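Local atomic coordinates of alginate lyase (Aplysia kurodai, PDB entry 5GMT), a protein that acts as a family 14 polysaccharide lyase, degrading the algal polysaccharide alginate with specificity for polymannuronate, probably by beta-elimination. Residues S21-L32 against I47-A58; G109-N120 against H238-G249. One frame throughout, in Å; residues are numbered along the deposited sequence.

Contact 1: S21-L32 against I47-A58; sequences SVPHSSHVSTIL and ISTSTKHSSSRA
The backbone N of V22 donates to the carbonyl O of R57 across 2.9 Å, with 161° at the hydrogen, in the one direct hydrogen bond joining S21-L32 to I47-A58. From that tie the R57 side chain runs along the partner segment from V22 to H24, its CB, CG and CD passing V22 O. A bend at chi3 (-71°) then brings the guanidinium flat onto the H24 imidazole. Their centres lie 4.0 Å apart and their planes are turned by 29°. The stack is offset, since H24 CD2 lies near the guanidinium rim, 3.3 Å from R57 NH1. T51 CG2 covers the opposite face, while NH1 donates to T49 OG1 at 2.9 Å, a bond that helps to set the rotation of the group. A leucine in place of R57 would probably leave H24 without its stacking partner and freer to turn, and T49 OG1 without this donor. Deeper in, the contact is aliphatic. T49 CG2 approaches V22 CG2 to 3.5 Å and also touches I31. The I47 and V28 side chains cross at about a right angle, I47 CD1 lying 3.9 Å from V28 CG1, and I47 CD1 meets L32 CD1 tip to tip. L59 of strand 58-63 touches both I31 and I47, so this patch continues into the sheet. The chemistry thus implies a division of labour: methyl groups hold helix 28-31 to strand 47-50, and the guanidinium lies on the imidazole at the outer side.

Contact 2: G109-N120 against H238-G249; sequences GGKLPGLFGGEN and HLRGMFFSTFFG
K111 and F247 meet in two ways: the backbone N of K111 donates to F247 O at 2.9 Å, and K111 CB lies over one face of the F247 ring, 4.2 Å from its centroid. Bent at chi2 (59°), the lysine chain continues past F247 CZ, and its NZ reaches a lone pair of G249 O at 2.8 Å. The strands, antiparallel at 167°, are closest where glycines replace side chains. G110 CA comes within 3.1 Å of F247 O, and G117 CA is equally near H238 O; a CB on G110 would collide with F247 O, and one on G117 with H238 O. Between these points P113 CG packs against F244 CD1 at 3.4 Å. A classic beta bulge sets R240 and G241 opposite F116, whose ring takes R240 CB over one face. Packing is looser at the N120 end, which is exposed. There N120 OD1 stands over the R240 guanidinium, 3.6 Å from NH1, with no bond between them. R240 nevertheless stays in place: NE and NH2 grip G118 O side-on, and the same oxygen also accepts from H238 N, while NH1 turns to S88 O. Outside the pair, strand 136-143 hydrogen-bonds along the other edge of 110-118, and strand 76-81 borders 238-247, its Y80 stacking on F243 and meeting F116 edge-to-face. On the other side of the sheet, L115 packs on strand 92-102 and M242 on strand 261-272, placing the pair at the centre of a beta sandwich, as expected for the concanavalin clan.

Overall arrangement
Contact 2 belongs to the core, its centre about 4 Å from that of the chain; contact 1 is peripheral, about 20 Å out and only partly buried. They share no segment, and their nearest atoms are about 6 Å apart. Strand 47-50 belongs to one antiparallel sheet and the paired strands 110-118 and 238-247 to the other, but F79 of strand 76-81 touches L32 from contact 1 and stacks on F244 from contact 2. Their bonding follows their location: a ladder of backbone hydrogen bonds and close glycine approaches unites the central strands, whereas 21-32 joins 47-58 through one backbone bond, aliphatic packing and a surface stack.

Contact 1: S21-L32 against I47-A58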
loop_
_atom_site.group_PDB
_atom_site.type_symbol
_atom_site.label_atom_id
_atom_site.label_comp_id
_atom_site.label_asym_id
_atom_site.label_seq_id
_atom_site.Cartn_x
_atom_site.Cartn_y
_atom_site.Cartn_z
ATOM N N SER A 21 -13.023 9.303 -8.188
ATOM C CA SER A 21 -12.693 9.112 -9.589
ATOM C C SER A 21 -11.599 10.084 -9.978
ATOM O O SER A 21 -11.303 11.022 -9.245
ATOM C CB SER A 21 -13.926 9.331 -10.467
ATOM O OG SER A 21 -14.392 10.661 -10.311
ATOM N N VAL A 22 -11.001 9.873 -11.141
ATOM C CA VAL A 22 -10.019 10.819 -11.651
ATOM C C VAL A 22 -10.546 11.438 -12.943
ATOM O O VAL A 22 -11.367 10.828 -13.640
ATOM C CB VAL A 22 -8.661 10.141 -11.893
ATOM C CG1 VAL A 22 -8.007 9.763 -10.547
ATOM C CG2 VAL A 22 -8.852 8.912 -12.766
ATOM N N PRO A 23 -10.104 12.667 -13.255
ATOM C CA PRO A 23 -10.606 13.307 -14.480
ATOM C C PRO A 23 -10.110 12.643 -15.765
ATOM O O PRO A 23 -9.059 12.001 -15.784
ATOM C CB PRO A 23 -10.071 14.739 -14.371
ATOM C CG PRO A 23 -8.867 14.631 -13.486
ATOM C CD PRO A 23 -9.210 13.554 -12.488
ATOM N N HIS A 24 -10.878 12.798 -16.839
ATOM C CA HIS A 24 -10.442 12.325 -18.147
ATOM C C HIS A 24 -9.461 13.330 -18.745
ATOM O O HIS A 24 -9.862 14.284 -19.416
ATOM C CB HIS A 24 -11.641 12.119 -19.077
ATOM C CG HIS A 24 -11.293 11.467 -20.378
ATOM N ND1 HIS A 24 -11.938 11.767 -21.559
ATOM C CD2 HIS A 24 -10.366 10.529 -20.684
ATOM C CE1 HIS A 24 -11.424 11.043 -22.536
ATOM N NE2 HIS A 24 -10.469 10.282 -22.031
ATOM N N SER A 25 -8.172 13.117 -18.500
ATOM C CA SER A 25 -7.143 14.056 -18.935
ATOM C C SER A 25 -5.927 13.296 -19.440
ATOM O O SER A 25 -5.662 12.188 -18.990
ATOM C CB SER A 25 -6.748 14.995 -17.781
ATOM O OG SER A 25 -5.668 15.850 -18.130
ATOM N N SER A 26 -5.200 13.880 -20.386
ATOM C CA SER A 26 -3.933 13.292 -20.810
ATOM C C SER A 26 -2.774 13.774 -19.939
ATOM O O SER A 26 -1.668 13.237 -20.028
ATOM C CB SER A 26 -3.643 13.611 -22.281
ATOM O OG SER A 26 -4.396 12.769 -23.147
ATOM N N HIS A 27 -3.021 14.789 -19.109
ATOM C CA HIS A 27 -1.983 15.355 -18.241
ATOM C C HIS A 27 -1.966 14.626 -16.915
ATOM O O HIS A 27 -2.942 14.692 -16.161
ATOM C CB HIS A 27 -2.210 16.848 -17.993
ATOM C CG HIS A 27 -2.159 17.680 -19.232
ATOM N ND1 HIS A 27 -0.978 18.172 -19.747
ATOM C CD2 HIS A 27 -3.141 18.104 -20.063
ATOM C CE1 HIS A 27 -1.236 18.865 -20.841
ATOM N NE2 HIS A 27 -2.539 18.840 -21.056
ATOM N N VAL A 28 -0.868 13.932 -16.629
ATOM C CA VAL A 28 -0.815 13.093 -15.441
ATOM C C VAL A 28 -0.926 13.966 -14.208
ATOM O O VAL A 28 -1.575 13.586 -13.236
ATOM C CB VAL A 28 0.478 12.239 -15.390
ATOM C CG1 VAL A 28 0.647 11.582 -14.008
ATOM C CG2 VAL A 28 0.436 11.176 -16.488
ATOM N N SER A 29 -0.353 15.165 -14.269
ATOM C CA SER A 29 -0.482 16.079 -13.134
ATOM C C SER A 29 -1.945 16.404 -12.824
ATOM O O SER A 29 -2.302 16.597 -11.664
ATOM C CB SER A 29 0.292 17.369 -13.369
ATOM O OG SER A 29 0.200 18.190 -12.211
ATOM N N THR A 30 -2.795 16.437 -13.848
ATOM C CA THR A 30 -4.207 16.683 -13.632
ATOM C C THR A 30 -4.919 15.410 -13.166
ATOM O O THR A 30 -5.789 15.460 -12.295
ATOM C CB THR A 30 -4.871 17.242 -14.904
ATOM O OG1 THR A 30 -4.224 18.474 -15.260
ATOM C CG2 THR A 30 -6.347 17.512 -14.656
ATOM N N ILE A 31 -4.540 14.267 -13.732
ATOM C CA ILE A 31 -5.096 12.986 -13.284
ATOM C C ILE A 31 -4.920 12.829 -11.774
ATOM O O ILE A 31 -5.842 12.419 -11.066
ATOM C CB ILE A 31 -4.436 11.796 -14.013
ATOM C CG1 ILE A 31 -4.784 11.849 -15.510
ATOM C CG2 ILE A 31 -4.864 10.459 -13.396
ATOM C CD1 ILE A 31 -4.042 10.842 -16.356
ATOM N N LEU A 32 -3.742 13.196 -11.286
ATOM C CA LEU A 32 -3.397 12.981 -9.882
ATOM C C LEU A 32 -3.729 14.181 -8.999
ATOM O O LEU A 32 -3.347 14.205 -7.829
ATOM C CB LEU A 32 -1.906 12.661 -9.748
ATOM C CG LEU A 32 -1.389 11.465 -10.526
ATOM C CD1 LEU A 32 0.105 11.289 -10.251
ATOM C CD2 LEU A 32 -2.185 10.227 -10.126
ATOM N N ILE A 47 0.652 5.676 -16.345
ATOM C CA ILE A 47 -0.563 6.235 -15.758
ATOM C C ILE A 47 -1.557 6.707 -16.811
ATOM O O ILE A 47 -1.203 7.447 -17.737
ATOM C CB ILE A 47 -0.227 7.406 -14.805
ATOM C CG1 ILE A 47 0.551 6.862 -13.600
ATOM C CG2 ILE A 47 -1.511 8.136 -14.356
ATOM C CD1 ILE A 47 0.992 7.925 -12.599
ATOM N N SER A 48 -2.799 6.260 -16.664
ATOM C CA SER A 48 -3.884 6.734 -17.507
ATOM C C SER A 48 -5.194 6.615 -16.738
ATOM O O SER A 48 -5.196 6.414 -15.517
ATOM C CB SER A 48 -3.941 5.942 -18.814
ATOM O OG SER A 48 -4.820 6.572 -19.737
ATOM N N THR A 49 -6.313 6.742 -17.444
ATOM C CA THR A 49 -7.625 6.661 -16.808
ATOM C C THR A 49 -8.548 5.812 -17.665
ATOM O O THR A 49 -8.352 5.722 -18.877
ATOM C CB THR A 49 -8.259 8.048 -16.620
ATOM O OG1 THR A 49 -8.608 8.581 -17.904
ATOM C CG2 THR A 49 -7.303 9.007 -15.913
ATOM N N SER A 50 -9.558 5.204 -17.053
ATOM C CA SER A 50 -10.422 4.290 -17.791
ATOM C C SER A 50 -11.738 4.046 -17.069
ATOM O O SER A 50 -11.777 3.928 -15.840
ATOM C CB SER A 50 -9.703 2.955 -18.031
ATOM O OG SER A 50 -10.533 2.032 -18.725
ATOM N N THR A 51 -12.804 3.963 -17.855
ATOM C CA THR A 51 -14.131 3.594 -17.369
ATOM C C THR A 51 -14.523 2.184 -17.810
ATOM O O THR A 51 -15.691 1.805 -17.735
ATOM C CB THR A 51 -15.192 4.582 -17.874
ATOM O OG1 THR A 51 -15.040 4.739 -19.289
ATOM C CG2 THR A 51 -15.004 5.936 -17.218
ATOM N N LYS A 52 -13.548 1.397 -18.259
ATOM C CA LYS A 52 -13.838 0.064 -18.778
ATOM C C LYS A 52 -14.556 -0.828 -17.764
ATOM O O LYS A 52 -15.450 -1.594 -18.133
ATOM C CB LYS A 52 -12.555 -0.629 -19.252
ATOM C CG LYS A 52 -12.771 -2.106 -19.575
ATOM C CD LYS A 52 -11.517 -2.772 -20.099
ATOM C CE LYS A 52 -11.288 -2.457 -21.565
ATOM N NZ LYS A 52 -10.260 -3.359 -22.155
ATOM N N HIS A 53 -14.197 -0.705 -16.488
ATOM C CA HIS A 53 -14.727 -1.608 -15.465
ATOM C C HIS A 53 -15.620 -0.929 -14.446
ATOM O O HIS A 53 -16.074 -1.555 -13.486
ATOM C CB HIS A 53 -13.563 -2.301 -14.740
ATOM C CG HIS A 53 -12.704 -3.120 -15.649
ATOM N ND1 HIS A 53 -13.165 -4.254 -16.282
ATOM C CD2 HIS A 53 -11.417 -2.966 -16.043
ATOM C CE1 HIS A 53 -12.200 -4.768 -17.022
ATOM N NE2 HIS A 53 -11.131 -4.005 -16.897
ATOM N N SER A 54 -15.899 0.351 -14.649
ATOM C CA SER A 54 -16.656 1.087 -13.652
ATOM C C SER A 54 -17.197 2.400 -14.192
ATOM O O SER A 54 -16.578 3.045 -15.048
ATOM C CB SER A 54 -15.775 1.354 -12.430
ATOM O OG SER A 54 -14.665 2.147 -12.807
ATOM N N SER A 55 -18.358 2.797 -13.685
ATOM C CA SER A 55 -18.940 4.082 -14.039
ATOM C C SER A 55 -18.020 5.219 -13.628
ATOM O O SER A 55 -17.815 6.173 -14.382
ATOM C CB SER A 55 -20.311 4.240 -13.389
ATOM O OG SER A 55 -21.162 3.186 -13.797
ATOM N N SER A 56 -17.467 5.117 -12.425
ATOM C CA SER A 56 -16.479 6.082 -11.965
ATOM C C SER A 56 -15.207 5.894 -12.778
ATOM O O SER A 56 -14.736 4.769 -12.930
ATOM C CB SER A 56 -16.194 5.909 -10.469
ATOM O OG SER A 56 -17.312 6.280 -9.679
ATOM N N ARG A 57 -14.671 6.979 -13.329
ATOM C CA ARG A 57 -13.429 6.886 -14.086
ATOM C C ARG A 57 -12.281 6.580 -13.136
ATOM O O ARG A 57 -12.018 7.335 -12.208
ATOM C CB ARG A 57 -13.140 8.178 -14.858
ATOM C CG ARG A 57 -11.840 8.120 -15.661
ATOM C CD ARG A 57 -11.769 9.218 -16.726
ATOM N NE ARG A 57 -12.703 8.944 -17.816
ATOM C CZ ARG A 57 -12.388 8.246 -18.903
ATOM N NH1 ARG A 57 -11.157 7.768 -19.054
ATOM N NH2 ARG A 57 -13.295 8.036 -19.844
ATOM N N ALA A 58 -11.595 5.479 -13.398
ATOM C CA ALA A 58 -10.580 4.962 -12.495
ATOM C C ALA A 58 -9.171 5.340 -12.901
ATOM O O ALA A 58 -8.873 5.521 -14.073
ATOM C CB ALA A 58 -10.692 3.446 -12.417
HETATM O O HOH W 1 -6.591 9.972 -19.411
#

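Contact 2: G109-N120 against H238-G249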
loop_
_atom_site.group_PDB
_atom_site.type_symbol
_atom_site.label_atom_id
_atom_site.label_comp_id
_atom_site.label_asym_id
_atom_site.label_seq_id
_atom_site.Cartn_x
_atom_site.Cartn_y
_atom_site.Cartn_z
ATOM N N GLY A 109 4.797 -11.770 -7.588
ATOM C CA GLY A 109 4.505 -10.683 -6.680
ATOM C C GLY A 109 4.762 -9.262 -7.127
ATOM O O GLY A 109 5.529 -8.990 -8.049
ATOM N N GLY A 110 4.120 -8.341 -6.427
ATOM C CA GLY A 110 4.302 -6.929 -6.689
ATOM C C GLY A 110 3.584 -6.082 -5.652
ATOM O O GLY A 110 2.958 -6.606 -4.734
ATOM N N LYS A 111 3.658 -4.766 -5.831
ATOM C CA LYS A 111 3.233 -3.818 -4.798
ATOM C C LYS A 111 1.822 -3.298 -4.998
ATOM O O LYS A 111 1.354 -3.198 -6.128
ATOM C CB LYS A 111 4.201 -2.634 -4.756
ATOM C CG LYS A 111 5.350 -2.777 -3.743
ATOM C CD LYS A 111 6.195 -3.994 -4.029
ATOM C CE LYS A 111 7.444 -4.046 -3.155
ATOM N NZ LYS A 111 8.199 -5.322 -3.393
ATOM N N LEU A 112 1.164 -2.969 -3.886
ATOM C CA LEU A 112 -0.126 -2.267 -3.880
ATOM C C LEU A 112 -0.091 -1.158 -2.833
ATOM O O LEU A 112 0.681 -1.240 -1.863
ATOM C CB LEU A 112 -1.271 -3.243 -3.581
ATOM C CG LEU A 112 -1.593 -4.289 -4.642
ATOM C CD1 LEU A 112 -2.533 -5.333 -4.026
ATOM C CD2 LEU A 112 -2.237 -3.653 -5.892
ATOM N N PRO A 113 -0.927 -0.121 -3.003
ATOM C CA PRO A 113 -0.943 1.012 -2.064
ATOM C C PRO A 113 -1.256 0.633 -0.619
ATOM O O PRO A 113 -2.088 -0.243 -0.383
ATOM C CB PRO A 113 -2.064 1.906 -2.621
ATOM C CG PRO A 113 -2.076 1.611 -4.076
ATOM C CD PRO A 113 -1.800 0.124 -4.165
ATOM N N GLY A 114 -0.610 1.323 0.323
ATOM C CA GLY A 114 -0.868 1.162 1.742
ATOM C C GLY A 114 -0.566 2.468 2.457
ATOM O O GLY A 114 -0.261 3.462 1.812
ATOM N N LEU A 115 -0.662 2.479 3.784
ATOM C CA LEU A 115 -0.364 3.695 4.546
ATOM C C LEU A 115 1.138 3.800 4.858
ATOM O O LEU A 115 1.872 2.818 4.744
ATOM C CB LEU A 115 -1.180 3.720 5.842
ATOM C CG LEU A 115 -2.697 3.844 5.637
ATOM C CD1 LEU A 115 -3.460 3.641 6.948
ATOM C CD2 LEU A 115 -3.023 5.204 5.024
ATOM N N PHE A 116 1.570 4.992 5.273
ATOM C CA PHE A 116 2.946 5.232 5.716
ATOM C C PHE A 116 2.959 6.345 6.762
ATOM O O PHE A 116 1.969 7.054 6.931
ATOM C CB PHE A 116 3.847 5.616 4.529
ATOM C CG PHE A 116 3.729 7.055 4.130
ATOM C CD1 PHE A 116 2.612 7.502 3.448
ATOM C CD2 PHE A 116 4.741 7.968 4.434
ATOM C CE1 PHE A 116 2.483 8.846 3.087
ATOM C CE2 PHE A 116 4.626 9.302 4.070
ATOM C CZ PHE A 116 3.499 9.742 3.389
ATOM N N GLY A 117 4.072 6.487 7.473
ATOM C CA GLY A 117 4.219 7.578 8.415
ATOM C C GLY A 117 5.655 7.723 8.883
ATOM O O GLY A 117 6.576 7.134 8.313
ATOM N N GLY A 118 5.842 8.519 9.925
ATOM C CA GLY A 118 7.167 8.768 10.456
ATOM C C GLY A 118 7.318 10.245 10.741
ATOM O O GLY A 118 6.395 10.882 11.248
ATOM N N GLU A 119 8.487 10.778 10.405
ATOM C CA GLU A 119 8.771 12.200 10.560
ATOM C C GLU A 119 7.835 13.088 9.722
ATOM O O GLU A 119 7.166 12.624 8.797
ATOM C CB GLU A 119 10.231 12.476 10.189
ATOM C CG GLU A 119 11.254 11.773 11.095
ATOM C CD GLU A 119 12.688 11.975 10.633
ATOM O OE1 GLU A 119 13.615 11.507 11.335
ATOM O OE2 GLU A 119 12.889 12.594 9.562
ATOM N N ASN A 120 7.783 14.375 10.047
ATOM C CA ASN A 120 6.877 15.272 9.341
ATOM C C ASN A 120 7.372 15.629 7.934
ATOM O O ASN A 120 6.601 16.099 7.093
ATOM C CB ASN A 120 6.649 16.551 10.148
ATOM C CG ASN A 120 5.498 17.375 9.605
ATOM O OD1 ASN A 120 4.464 16.835 9.226
ATOM N ND2 ASN A 120 5.687 18.682 9.534
ATOM N N HIS A 238 4.104 9.975 13.280
ATOM C CA HIS A 238 2.670 9.727 13.148
ATOM C C HIS A 238 2.343 9.215 11.749
ATOM O O HIS A 238 3.207 9.173 10.881
ATOM C CB HIS A 238 1.872 11.001 13.437
ATOM C CG HIS A 238 2.173 11.601 14.776
ATOM N ND1 HIS A 238 1.645 11.103 15.951
ATOM C CD2 HIS A 238 2.957 12.648 15.128
ATOM C CE1 HIS A 238 2.086 11.825 16.967
ATOM N NE2 HIS A 238 2.881 12.770 16.494
ATOM N N LEU A 239 1.097 8.812 11.537
ATOM C CA LEU A 239 0.671 8.397 10.201
ATOM C C LEU A 239 0.541 9.638 9.339
ATOM O O LEU A 239 0.043 10.661 9.808
ATOM C CB LEU A 239 -0.648 7.630 10.269
ATOM C CG LEU A 239 -0.497 6.191 10.752
ATOM C CD1 LEU A 239 -1.775 5.720 11.445
ATOM C CD2 LEU A 239 -0.147 5.290 9.570
ATOM N N ARG A 240 0.991 9.554 8.086
ATOM C CA ARG A 240 1.038 10.734 7.224
ATOM C C ARG A 240 0.094 10.650 6.030
ATOM O O ARG A 240 -0.332 11.675 5.499
ATOM C CB ARG A 240 2.469 10.960 6.728
ATOM C CG ARG A 240 3.502 11.177 7.850
ATOM C CD ARG A 240 3.192 12.445 8.654
ATOM N NE ARG A 240 4.119 12.600 9.775
ATOM C CZ ARG A 240 3.894 13.371 10.833
ATOM N NH1 ARG A 240 2.775 14.087 10.912
ATOM N NH2 ARG A 240 4.782 13.414 11.819
ATOM N N GLY A 241 -0.239 9.438 5.595
ATOM C CA GLY A 241 -1.091 9.317 4.429
ATOM C C GLY A 241 -0.871 8.043 3.650
ATOM O O GLY A 241 -0.451 7.041 4.210
ATOM N N MET A 242 -1.136 8.105 2.345
ATOM C CA MET A 242 -1.088 6.925 1.489
ATOM C C MET A 242 0.196 6.864 0.676
ATOM O O MET A 242 0.579 7.844 0.027
ATOM C CB MET A 242 -2.275 6.891 0.526
ATOM C CG MET A 242 -2.223 5.679 -0.421
ATOM S SD MET A 242 -3.526 5.628 -1.670
ATOM C CE MET A 242 -3.261 7.178 -2.518
ATOM N N PHE A 243 0.847 5.706 0.727
ATOM C CA PHE A 243 1.996 5.397 -0.124
ATOM C C PHE A 243 1.442 4.652 -1.328
ATOM O O PHE A 243 1.227 3.453 -1.259
ATOM C CB PHE A 243 3.038 4.597 0.689
ATOM C CG PHE A 243 4.309 4.236 -0.054
ATOM C CD1 PHE A 243 4.626 4.798 -1.276
ATOM C CD2 PHE A 243 5.268 3.444 0.578
ATOM C CE1 PHE A 243 5.822 4.464 -1.923
ATOM C CE2 PHE A 243 6.476 3.132 -0.048
ATOM C CZ PHE A 243 6.751 3.635 -1.286
ATOM N N PHE A 244 1.138 5.386 -2.400
ATOM C CA PHE A 244 0.687 4.729 -3.626
ATOM C C PHE A 244 1.902 4.115 -4.285
ATOM O O PHE A 244 2.863 4.808 -4.607
ATOM C CB PHE A 244 -0.024 5.685 -4.589
ATOM C CG PHE A 244 -0.644 4.980 -5.777
ATOM C CD1 PHE A 244 -1.964 4.549 -5.729
ATOM C CD2 PHE A 244 0.100 4.725 -6.921
ATOM C CE1 PHE A 244 -2.542 3.885 -6.814
ATOM C CE2 PHE A 244 -0.478 4.059 -8.014
ATOM C CZ PHE A 244 -1.794 3.644 -7.948
ATOM N N SER A 245 1.859 2.804 -4.483
ATOM C CA SER A 245 3.028 2.083 -4.961
ATOM C C SER A 245 2.547 0.825 -5.660
ATOM O O SER A 245 1.876 0.020 -5.046
ATOM C CB SER A 245 3.941 1.739 -3.784
ATOM O OG SER A 245 5.128 1.105 -4.199
ATOM N N THR A 246 2.861 0.660 -6.940
ATOM C CA THR A 246 2.486 -0.575 -7.619
ATOM C C THR A 246 3.399 -0.824 -8.828
ATOM O O THR A 246 3.634 0.055 -9.673
ATOM C CB THR A 246 0.972 -0.559 -8.031
ATOM O OG1 THR A 246 0.553 -1.875 -8.425
ATOM C CG2 THR A 246 0.695 0.445 -9.159
ATOM N N PHE A 247 3.938 -2.036 -8.851
ATOM C CA PHE A 247 4.885 -2.503 -9.847
ATOM C C PHE A 247 5.144 -3.962 -9.506
ATOM O O PHE A 247 4.880 -4.383 -8.378
ATOM C CB PHE A 247 6.185 -1.691 -9.822
ATOM C CG PHE A 247 6.846 -1.637 -8.471
ATOM C CD1 PHE A 247 6.607 -0.572 -7.610
ATOM C CD2 PHE A 247 7.705 -2.646 -8.066
ATOM C CE1 PHE A 247 7.219 -0.518 -6.362
ATOM C CE2 PHE A 247 8.322 -2.597 -6.835
ATOM C CZ PHE A 247 8.083 -1.528 -5.979
ATOM N N PHE A 248 5.634 -4.729 -10.473
ATOM C CA PHE A 248 6.026 -6.113 -10.212
ATOM C C PHE A 248 7.410 -6.142 -9.562
ATOM O O PHE A 248 8.297 -5.366 -9.932
ATOM C CB PHE A 248 6.028 -6.934 -11.512
ATOM C CG PHE A 248 4.662 -7.377 -11.950
ATOM C CD1 PHE A 248 3.752 -6.460 -12.468
ATOM C CD2 PHE A 248 4.288 -8.711 -11.852
ATOM C CE1 PHE A 248 2.485 -6.868 -12.872
ATOM C CE2 PHE A 248 3.030 -9.124 -12.253
ATOM C CZ PHE A 248 2.124 -8.198 -12.761
ATOM N N GLY A 249 7.590 -7.026 -8.581
ATOM C CA GLY A 249 8.897 -7.201 -7.972
ATOM C C GLY A 249 8.978 -6.701 -6.542
ATOM O O GLY A 249 8.006 -6.140 -6.026
#